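Local coordinates for DNA endonuclease I-CeuI (Chlamydomonas eugametos, PDB 2EX5), which cuts DNA within a degenerate recognition sequence of 17-19 base pairs, acting as a magnesium-dependent homodimeric LAGLIDADG endonuclease that makes its group I intron mobile, at residues C[76-80]-C[202-206]; C[104-110]-C[120-124]. The protein carries 1 engineered substitution. All blocks are in the same frame, centred on the assembly; numbering follows the deposited sequence.

Contact 1: C[76-80]-C[202-206]; sequences KFGLV and AQDFA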
ATOM      1  N   LYS C  76      18.673 -11.596  29.958  1.00 50.08           N
ATOM      2  CA  LYS C  76      18.114 -12.179  31.187  1.00 49.05           C
ATOM      3  C   LYS C  76      17.365 -13.534  31.038  1.00 48.60           C
ATOM      4  O   LYS C  76      17.445 -14.392  31.962  1.00 48.64           O
ATOM      5  CB  LYS C  76      17.220 -11.171  31.917  1.00 49.20           C
ATOM      6  CG  LYS C  76      16.793 -11.684  33.254  1.00 48.87           C
ATOM      7  CD  LYS C  76      16.714 -10.598  34.245  1.00 49.72           C
ATOM      8  CE  LYS C  76      16.001 -11.071  35.468  1.00 48.89           C
ATOM      9  NZ  LYS C  76      15.583  -9.858  36.270  1.00 51.10           N
ATOM     10  N   PHE C  77      16.597 -13.697  29.940  1.00 47.06           N
ATOM     11  CA  PHE C  77      15.810 -14.923  29.680  1.00 44.95           C
ATOM     12  C   PHE C  77      16.127 -15.660  28.393  1.00 44.49           C
ATOM     13  O   PHE C  77      15.480 -16.689  28.088  1.00 46.02           O
ATOM     14  CB  PHE C  77      14.342 -14.688  29.824  1.00 43.42           C
ATOM     15  CG  PHE C  77      13.960 -14.066  31.162  1.00 45.24           C
ATOM     16  CD1 PHE C  77      13.460 -12.761  31.236  1.00 46.55           C
ATOM     17  CD2 PHE C  77      14.131 -14.765  32.355  1.00 45.93           C
ATOM     18  CE1 PHE C  77      13.094 -12.189  32.438  1.00 47.05           C
ATOM     19  CE2 PHE C  77      13.784 -14.193  33.594  1.00 46.53           C
ATOM     20  CZ  PHE C  77      13.258 -12.901  33.619  1.00 47.44           C
ATOM     21  N   GLY C  78      17.121 -15.177  27.633  1.00 42.83           N
ATOM     22  CA  GLY C  78      17.591 -15.948  26.456  1.00 40.21           C
ATOM     23  C   GLY C  78      16.853 -15.580  25.205  1.00 38.77           C
ATOM     24  O   GLY C  78      17.156 -16.045  24.123  1.00 37.64           O
ATOM     25  N   LEU C  79      15.887 -14.692  25.364  1.00 37.30           N
ATOM     26  CA  LEU C  79      15.107 -14.240  24.245  1.00 36.05           C
ATOM     27  C   LEU C  79      14.753 -12.752  24.384  1.00 33.65           C
ATOM     28  O   LEU C  79      14.704 -12.214  25.468  1.00 34.22           O
ATOM     29  CB  LEU C  79      13.882 -15.143  24.014  1.00 35.07           C
ATOM     30  CG  LEU C  79      12.602 -14.939  24.786  1.00 36.01           C
ATOM     31  CD1 LEU C  79      11.585 -16.177  24.475  1.00 36.42           C
ATOM     32  CD2 LEU C  79      12.922 -14.906  26.216  1.00 36.89           C
ATOM     33  N   VAL C  80      14.536 -12.081  23.280  1.00 32.06           N
ATOM     34  CA  VAL C  80      14.179 -10.623  23.374  1.00 31.71           C
ATOM     35  C   VAL C  80      12.922 -10.434  22.527  1.00 29.22           C
ATOM     36  O   VAL C  80      12.785 -11.099  21.516  1.00 28.24           O
ATOM     37  CB  VAL C  80      15.297  -9.687  22.850  1.00 31.85           C
ATOM     38  CG1 VAL C  80      15.755 -10.158  21.435  1.00 32.18           C
ATOM     39  CG2 VAL C  80      14.784  -8.177  22.773  1.00 34.57           C
ATOM     40  N   ALA C 202       7.590 -20.553  23.519  1.00 34.06           N
ATOM     41  CA  ALA C 202       8.311 -19.310  23.900  1.00 34.41           C
ATOM     42  C   ALA C 202       8.256 -19.088  25.403  1.00 36.33           C
ATOM     43  O   ALA C 202       9.288 -18.726  26.054  1.00 38.08           O
ATOM     44  CB  ALA C 202       7.767 -18.085  23.141  1.00 28.68           C
ATOM     45  N   GLN C 203       7.063 -19.282  25.976  1.00 37.12           N
ATOM     46  CA  GLN C 203       6.965 -19.363  27.413  1.00 38.66           C
ATOM     47  C   GLN C 203       7.846 -20.489  28.039  1.00 40.70           C
ATOM     48  O   GLN C 203       8.360 -20.262  29.116  1.00 43.12           O
ATOM     49  CB  GLN C 203       5.502 -19.540  27.817  1.00 37.12           C
ATOM     50  CG  GLN C 203       4.563 -18.417  27.377  1.00 38.23           C
ATOM     51  CD  GLN C 203       3.095 -18.809  27.408  1.00 36.78           C
ATOM     52  OE1 GLN C 203       2.713 -19.918  27.023  1.00 40.24           O
ATOM     53  NE2 GLN C 203       2.284 -17.912  27.854  1.00 35.27           N
ATOM     54  N   ASP C 204       8.040 -21.650  27.374  1.00 40.52           N
ATOM     55  CA  ASP C 204       8.785 -22.785  27.944  1.00 41.97           C
ATOM     56  C   ASP C 204      10.258 -22.413  27.941  1.00 42.76           C
ATOM     57  O   ASP C 204      11.004 -22.725  28.852  1.00 43.01           O
ATOM     58  CB  ASP C 204       8.709 -24.121  27.078  1.00 42.95           C
ATOM     59  CG  ASP C 204       7.349 -24.893  27.131  1.00 45.20           C
ATOM     60  OD1 ASP C 204       6.464 -24.580  27.989  1.00 47.30           O
ATOM     61  OD2 ASP C 204       7.158 -25.811  26.238  1.00 45.82           O
ATOM     62  N   PHE C 205      10.704 -21.863  26.827  1.00 43.36           N
ATOM     63  CA  PHE C 205      12.107 -21.467  26.676  1.00 43.54           C
ATOM     64  C   PHE C 205      12.518 -20.410  27.720  1.00 43.42           C
ATOM     65  O   PHE C 205      13.589 -20.465  28.323  1.00 41.91           O
ATOM     66  CB  PHE C 205      12.348 -20.969  25.233  1.00 43.83           C
ATOM     67  CG  PHE C 205      13.779 -20.614  24.955  1.00 44.70           C
ATOM     68  CD1 PHE C 205      14.645 -21.561  24.477  1.00 44.41           C
ATOM     69  CD2 PHE C 205      14.260 -19.337  25.232  1.00 45.59           C
ATOM     70  CE1 PHE C 205      15.958 -21.241  24.253  1.00 46.40           C
ATOM     71  CE2 PHE C 205      15.568 -19.016  25.014  1.00 45.44           C
ATOM     72  CZ  PHE C 205      16.410 -19.953  24.512  1.00 46.55           C
ATOM     73  N   ALA C 206      11.625 -19.464  27.954  1.00 43.99           N
ATOM     74  CA  ALA C 206      11.887 -18.417  28.907  1.00 43.50           C
ATOM     75  C   ALA C 206      11.971 -19.066  30.282  1.00 44.18           C
ATOM     76  O   ALA C 206      12.861 -18.726  31.103  1.00 44.16           O
ATOM     77  CB  ALA C 206      10.778 -17.377  28.856  1.00 43.88           C
TER
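L79, F205 and A206 carry the packing by which the C-terminal helix 199-206 closes against the turn leading into strand 79-90. It is a worked example of a helix docked by apolar side chains and backbone carbonyls, for no hydrogen bond crosses the interface. L79 points toward the helix and divides its two methyl groups along one side of it. L79 CD1 lies 4.2 Å from F205 CD2 and also reaches the A202 carbonyl, the L79 CD1 to A202 O distance being 3.8 Å. L79 CD2 rests 4.2 Å from A206 CB. With CG between the backbone N and the carbonyl carbon (chi1 84°), the branch sets CD1 toward A202 and F205 and CD2 toward A206, A202 and A206 being one helical turn apart. The F205 ring approaches the turn with CE2 leading, its CG anti to the backbone N (chi1 -177°). G78 O sits near the plane of this ring at its edge, 3.5 Å from F205 CE2, and F77 O comes in obliquely 3.9 Å from the same CE2. Glycine is the fitting residue at 78, since a CB there would clash with F205 CE2 and with the carbonyl before it. Backbone alone brings F77, in the turn, to A206, F77 O lying 4.1 Å from A206 CA; the F77 ring instead turns to L171 and L174 of helix 171-185, with K76 CG over one face. F205 is also approached by K71 in a cation-pi contact and by the ring of F196. The chemistry implies a join that depends on shape: a branched leucine, small alanines and a ring edge whose C-H at CE2, probably slightly positive, suits the carbonyl oxygen of G78.

Contact 2: C[104-110]-C[120-124]; sequences FKTGRIR and VLTID. With nucleotides of chain A.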
ATOM      1  N   PHE C 104       8.235  12.442  11.059  1.00 31.79           N
ATOM      2  CA  PHE C 104       8.650  11.944  12.356  1.00 30.74           C
ATOM      3  C   PHE C 104       9.869  12.652  12.913  1.00 30.29           C
ATOM      4  O   PHE C 104      10.143  12.477  14.064  1.00 30.86           O
ATOM      5  CB  PHE C 104       8.843  10.383  12.400  1.00 28.53           C
ATOM      6  CG  PHE C 104       7.657   9.595  11.904  1.00 28.12           C
ATOM      7  CD1 PHE C 104       7.727   8.926  10.687  1.00 27.60           C
ATOM      8  CD2 PHE C 104       6.469   9.528  12.627  1.00 28.56           C
ATOM      9  CE1 PHE C 104       6.641   8.163  10.217  1.00 28.11           C
ATOM     10  CE2 PHE C 104       5.346   8.737  12.144  1.00 28.26           C
ATOM     11  CZ  PHE C 104       5.497   8.037  10.943  1.00 29.13           C
ATOM     12  N   LYS C 105      10.652  13.359  12.106  1.00 30.49           N
ATOM     13  CA  LYS C 105      11.946  13.935  12.618  1.00 31.18           C
ATOM     14  C   LYS C 105      13.043  12.939  13.040  1.00 31.41           C
ATOM     15  O   LYS C 105      13.971  13.317  13.760  1.00 31.91           O
ATOM     16  CB  LYS C 105      11.707  15.002  13.718  1.00 32.16           C
ATOM     17  CG  LYS C 105      11.110  16.330  13.208  1.00 33.99           C
ATOM     18  CD  LYS C 105      11.589  16.605  11.788  1.00 38.65           C
ATOM     19  CE  LYS C 105      11.107  18.026  11.197  1.00 42.36           C
ATOM     20  NZ  LYS C 105      11.547  18.201   9.709  1.00 40.59           N
ATOM     21  N   THR C 106      12.940  11.668  12.581  1.00 30.12           N
ATOM     22  CA  THR C 106      13.836  10.572  12.975  1.00 29.26           C
ATOM     23  C   THR C 106      13.507   9.411  11.964  1.00 28.65           C
ATOM     24  O   THR C 106      12.557   9.528  11.180  1.00 29.84           O
ATOM     25  CB  THR C 106      13.710  10.183  14.467  1.00 29.19           C
ATOM     26  OG1 THR C 106      14.888   9.455  14.892  1.00 30.75           O
ATOM     27  CG2 THR C 106      12.404   9.351  14.756  1.00 27.18           C
ATOM     28  N   GLY C 107      14.315   8.348  11.969  1.00 29.91           N
ATOM     29  CA  GLY C 107      14.206   7.263  11.034  1.00 28.96           C
ATOM     30  C   GLY C 107      15.414   7.333  10.183  1.00 29.53           C
ATOM     31  O   GLY C 107      16.209   8.291  10.244  1.00 30.70           O
ATOM     32  N   ARG C 108      15.577   6.247   9.422  1.00 29.37           N
ATOM     33  CA  ARG C 108      16.660   6.010   8.535  1.00 29.58           C
ATOM     34  C   ARG C 108      16.044   5.316   7.362  1.00 29.23           C
ATOM     35  O   ARG C 108      15.271   4.415   7.568  1.00 28.68           O
ATOM     36  CB  ARG C 108      17.691   5.116   9.203  1.00 30.14           C
ATOM     37  CG  ARG C 108      18.435   5.754  10.397  1.00 31.03           C
ATOM     38  CD  ARG C 108      19.390   6.939   9.928  1.00 32.52           C
ATOM     39  NE  ARG C 108      20.162   7.467  11.081  1.00 28.57           N
ATOM     40  CZ  ARG C 108      19.754   8.429  11.909  1.00 30.84           C
ATOM     41  NH1 ARG C 108      20.532   8.730  12.957  1.00 29.82           N
ATOM     42  NH2 ARG C 108      18.582   9.080  11.721  1.00 30.42           N
ATOM     43  N   ILE C 109      16.423   5.772   6.151  1.00 27.93           N
ATOM     44  CA  ILE C 109      16.168   5.140   4.880  1.00 27.65           C
ATOM     45  C   ILE C 109      17.357   4.319   4.376  1.00 30.57           C
ATOM     46  O   ILE C 109      18.509   4.798   4.252  1.00 29.72           O
ATOM     47  CB  ILE C 109      15.752   6.158   3.822  1.00 27.77           C
ATOM     48  CG1 ILE C 109      14.399   6.797   4.232  1.00 25.67           C
ATOM     49  CG2 ILE C 109      15.703   5.524   2.465  1.00 28.84           C
ATOM     50  CD1 ILE C 109      13.896   7.862   3.338  1.00 27.86           C
ATOM     51  N   ARG C 110      17.094   3.044   4.076  1.00 31.23           N
ATOM     52  CA  ARG C 110      18.160   2.198   3.650  1.00 32.52           C
ATOM     53  C   ARG C 110      17.637   1.351   2.498  1.00 33.24           C
ATOM     54  O   ARG C 110      16.430   1.229   2.344  1.00 33.74           O
ATOM     55  CB  ARG C 110      18.674   1.368   4.820  1.00 32.44           C
ATOM     56  CG  ARG C 110      18.963   2.149   6.106  1.00 34.90           C
ATOM     57  CD  ARG C 110      19.980   1.330   7.086  1.00 36.78           C
ATOM     58  NE  ARG C 110      20.114   1.794   8.490  1.00 38.92           N
ATOM     59  CZ  ARG C 110      19.135   1.764   9.420  1.00 40.85           C
ATOM     60  NH1 ARG C 110      19.335   2.182  10.687  1.00 41.74           N
ATOM     61  NH2 ARG C 110      17.929   1.329   9.089  1.00 40.89           N
ATOM     62  N   VAL C 120      13.584   1.061   2.557  1.00 21.66           N
ATOM     63  CA  VAL C 120      12.814   0.781   3.740  1.00 22.07           C
ATOM     64  C   VAL C 120      13.157   1.901   4.630  1.00 23.90           C
ATOM     65  O   VAL C 120      14.321   2.225   4.761  1.00 28.07           O
ATOM     66  CB  VAL C 120      13.169  -0.569   4.427  1.00 20.38           C
ATOM     67  CG1 VAL C 120      12.320  -0.785   5.684  1.00 20.00           C
ATOM     68  CG2 VAL C 120      12.859  -1.649   3.514  1.00 22.42           C
ATOM     69  N   LEU C 121      12.165   2.517   5.266  1.00 23.04           N
ATOM     70  CA  LEU C 121      12.407   3.433   6.330  1.00 21.54           C
ATOM     71  C   LEU C 121      12.051   2.739   7.648  1.00 19.94           C
ATOM     72  O   LEU C 121      10.974   2.156   7.782  1.00 20.63           O
ATOM     73  CB  LEU C 121      11.577   4.731   6.045  1.00 22.47           C
ATOM     74  CG  LEU C 121      11.151   5.712   7.165  1.00 22.80           C
ATOM     75  CD1 LEU C 121      12.120   6.005   8.154  1.00 25.11           C
ATOM     76  CD2 LEU C 121      10.787   6.977   6.516  1.00 24.31           C
ATOM     77  N   THR C 122      12.947   2.786   8.612  1.00 20.96           N
ATOM     78  CA  THR C 122      12.818   2.086   9.950  1.00 21.97           C
ATOM     79  C   THR C 122      12.930   3.007  11.131  1.00 22.47           C
ATOM     80  O   THR C 122      13.813   3.878  11.171  1.00 22.30           O
ATOM     81  CB  THR C 122      13.937   0.941  10.080  1.00 21.07           C
ATOM     82  OG1 THR C 122      13.873   0.076   8.903  1.00 22.16           O
ATOM     83  CG2 THR C 122      13.733   0.019  11.264  1.00 22.69           C
ATOM     84  N   ILE C 123      12.045   2.842  12.086  1.00 23.14           N
ATOM     85  CA  ILE C 123      12.231   3.361  13.412  1.00 22.78           C
ATOM     86  C   ILE C 123      12.078   2.249  14.415  1.00 24.71           C
ATOM     87  O   ILE C 123      10.963   1.656  14.541  1.00 24.76           O
ATOM     88  CB  ILE C 123      11.152   4.454  13.704  1.00 22.12           C
ATOM     89  CG1 ILE C 123      11.388   5.696  12.723  1.00 23.72           C
ATOM     90  CG2 ILE C 123      11.180   4.770  15.240  1.00 18.66           C
ATOM     91  CD1 ILE C 123      10.225   6.680  12.470  1.00 19.70           C
ATOM     92  N   ASP C 124      13.154   1.983  15.168  1.00 28.13           N
ATOM     93  CA  ASP C 124      13.226   0.961  16.245  1.00 28.37           C
ATOM     94  C   ASP C 124      13.513   1.517  17.644  1.00 29.44           C
ATOM     95  O   ASP C 124      13.283   0.842  18.654  1.00 28.52           O
ATOM     96  CB  ASP C 124      14.282  -0.104  15.886  1.00 29.58           C
ATOM     97  CG  ASP C 124      15.691   0.463  15.744  1.00 31.50           C
ATOM     98  OD1 ASP C 124      16.275   0.995  16.700  1.00 32.58           O
ATOM     99  OD2 ASP C 124      16.280   0.270  14.665  1.00 37.52           O
TER
ATOM    100  P    DC A   7      22.972   2.494  11.818  1.00 47.80           P
ATOM    101  OP1  DC A   7      24.218   2.722  11.046  1.00 47.63           O
ATOM    102  OP2  DC A   7      21.900   3.559  11.887  1.00 46.78           O
ATOM    103  O5'  DC A   7      22.613   1.050  11.141  1.00 49.00           O
ATOM    104  C5'  DC A   7      23.739   0.077  11.019  1.00 48.32           C
ATOM    105  C4'  DC A   7      23.322  -1.210  10.338  1.00 48.67           C
ATOM    106  O4'  DC A   7      22.662  -2.012  11.358  1.00 46.57           O
ATOM    107  C3'  DC A   7      22.322  -1.053   9.194  1.00 49.31           C
ATOM    108  O3'  DC A   7      22.501  -2.022   8.244  1.00 51.88           O
ATOM    109  C2'  DC A   7      20.974  -1.414   9.810  1.00 48.01           C
ATOM    110  C1'  DC A   7      21.476  -2.505  10.779  1.00 45.65           C
ATOM    111  N1   DC A   7      20.370  -2.942  11.644  1.00 42.99           N
ATOM    112  C2   DC A   7      20.270  -4.277  12.087  1.00 42.36           C
ATOM    113  O2   DC A   7      21.193  -5.042  11.842  1.00 41.41           O
ATOM    114  N3   DC A   7      19.194  -4.663  12.808  1.00 40.86           N
ATOM    115  C4   DC A   7      18.267  -3.792  13.073  1.00 41.32           C
ATOM    116  N4   DC A   7      17.251  -4.132  13.841  1.00 42.66           N
ATOM    117  C5   DC A   7      18.379  -2.455  12.651  1.00 43.07           C
ATOM    118  C6   DC A   7      19.429  -2.056  11.960  1.00 41.97           C
ATOM    119  P    DA A   6      20.408   4.263  17.391  1.00 44.68           P
ATOM    120  OP1  DA A   6      21.312   5.442  17.477  1.00 48.73           O
ATOM    121  OP2  DA A   6      19.000   4.387  16.919  1.00 46.33           O
ATOM    122  O5'  DA A   6      21.209   3.359  16.390  1.00 42.08           O
ATOM    123  C5'  DA A   6      22.546   3.021  16.545  1.00 40.55           C
ATOM    124  C4'  DA A   6      22.586   1.797  15.660  1.00 41.21           C
ATOM    125  O4'  DA A   6      21.758   0.727  16.224  1.00 39.50           O
ATOM    126  C3'  DA A   6      22.021   1.993  14.241  1.00 41.94           C
ATOM    127  O3'  DA A   6      23.094   1.878  13.296  1.00 44.45           O
ATOM    128  C2'  DA A   6      20.996   0.849  14.074  1.00 39.98           C
ATOM    129  C1'  DA A   6      21.564  -0.179  15.066  1.00 38.62           C
ATOM    130  N9   DA A   6      20.679  -1.309  15.506  1.00 37.67           N
ATOM    131  C8   DA A   6      19.390  -1.083  16.085  1.00 37.42           C
ATOM    132  N7   DA A   6      18.718  -2.172  16.449  1.00 36.28           N
ATOM    133  C5   DA A   6      19.710  -3.185  16.161  1.00 35.22           C
ATOM    134  C6   DA A   6      19.634  -4.593  16.380  1.00 32.73           C
ATOM    135  N6   DA A   6      18.563  -5.171  16.930  1.00 27.91           N
ATOM    136  N1   DA A   6      20.701  -5.314  15.999  1.00 34.13           N
ATOM    137  C2   DA A   6      21.783  -4.692  15.437  1.00 33.80           C
ATOM    138  N3   DA A   6      21.983  -3.380  15.195  1.00 34.31           N
ATOM    139  C4   DA A   6      20.881  -2.679  15.575  1.00 34.64           C
TER
HETATM  140  O   HOH W   1      15.755   1.148   7.386  1.00 18.47           O
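The beta hairpin 108-111/118-123 at one side of the antiparallel LAGLIDADG sheet brings R110 opposite V120 and I109 opposite L121, and presents one face of the sheet to DNA. R110 and V120 form a hydrogen-bonded pair, with R110 N to V120 O at 3.0 Å and V120 N bonding back to R110 O. Two residues along each strand, T122 N donates to R108 O, whereas the return bond from R108 N to T122 O is weak. I109 and L121, the non-hydrogen-bonded pair, turn to the other face, where I109 CG1 meets L121 CB and both pack on helix 94-104. I123, at the end of the second strand, reaches back to the residues before the first: its CD1 lies 3.8 Å from F104 CD1 and also touches T106.

The DNA face centres on R110, whose guanidinium is a flat plate held between two surfaces. R108 CB lies over the centre of one face, 3.5 Å above the guanidinium plane, and C2' of DC7 of chain A lies over the opposite face, displaced toward the rim. At the edge, in the guanidinium plane, R110 NH1 donates to OP2 of that nucleotide at 3.1 Å, nearly straight at 166°. An extended chain from CG to NE carries the group out to the phosphate. R110 NH2 bonds weakly to a water that also meets T122 OG1 at 2.6 Å and donates to V120 O. With a leucine here, the phosphate of DC7 of chain A would probably lose this charged donor, and the water one of its three partners. R108 itself folds back, its NH2 donating to G107 O at 2.9 Å from above the carbonyl plane.

Contacts 1 and 2 sit at different reaches of one antiparallel sheet, in which strands 79-90 and 118-123 are neighbours; their centres are 28 Å apart and their nearest atoms about 10 Å. Along the chain, contact 2 is nested inside the loop that contact 1 closes. Both stand near the DNA: contact 2 grips a phosphate directly, while the nearest atom of contact 1 is about 4 Å from the nucleic acid, and contact 1 contains K76, a residue that interacts with DNA. Neither holds a metal. The T122 side chain is about 9 Å from a bound calcium ion, and that of L79 about 13 Å from one and about 10 Å from the side chain of D82, which binds magnesium.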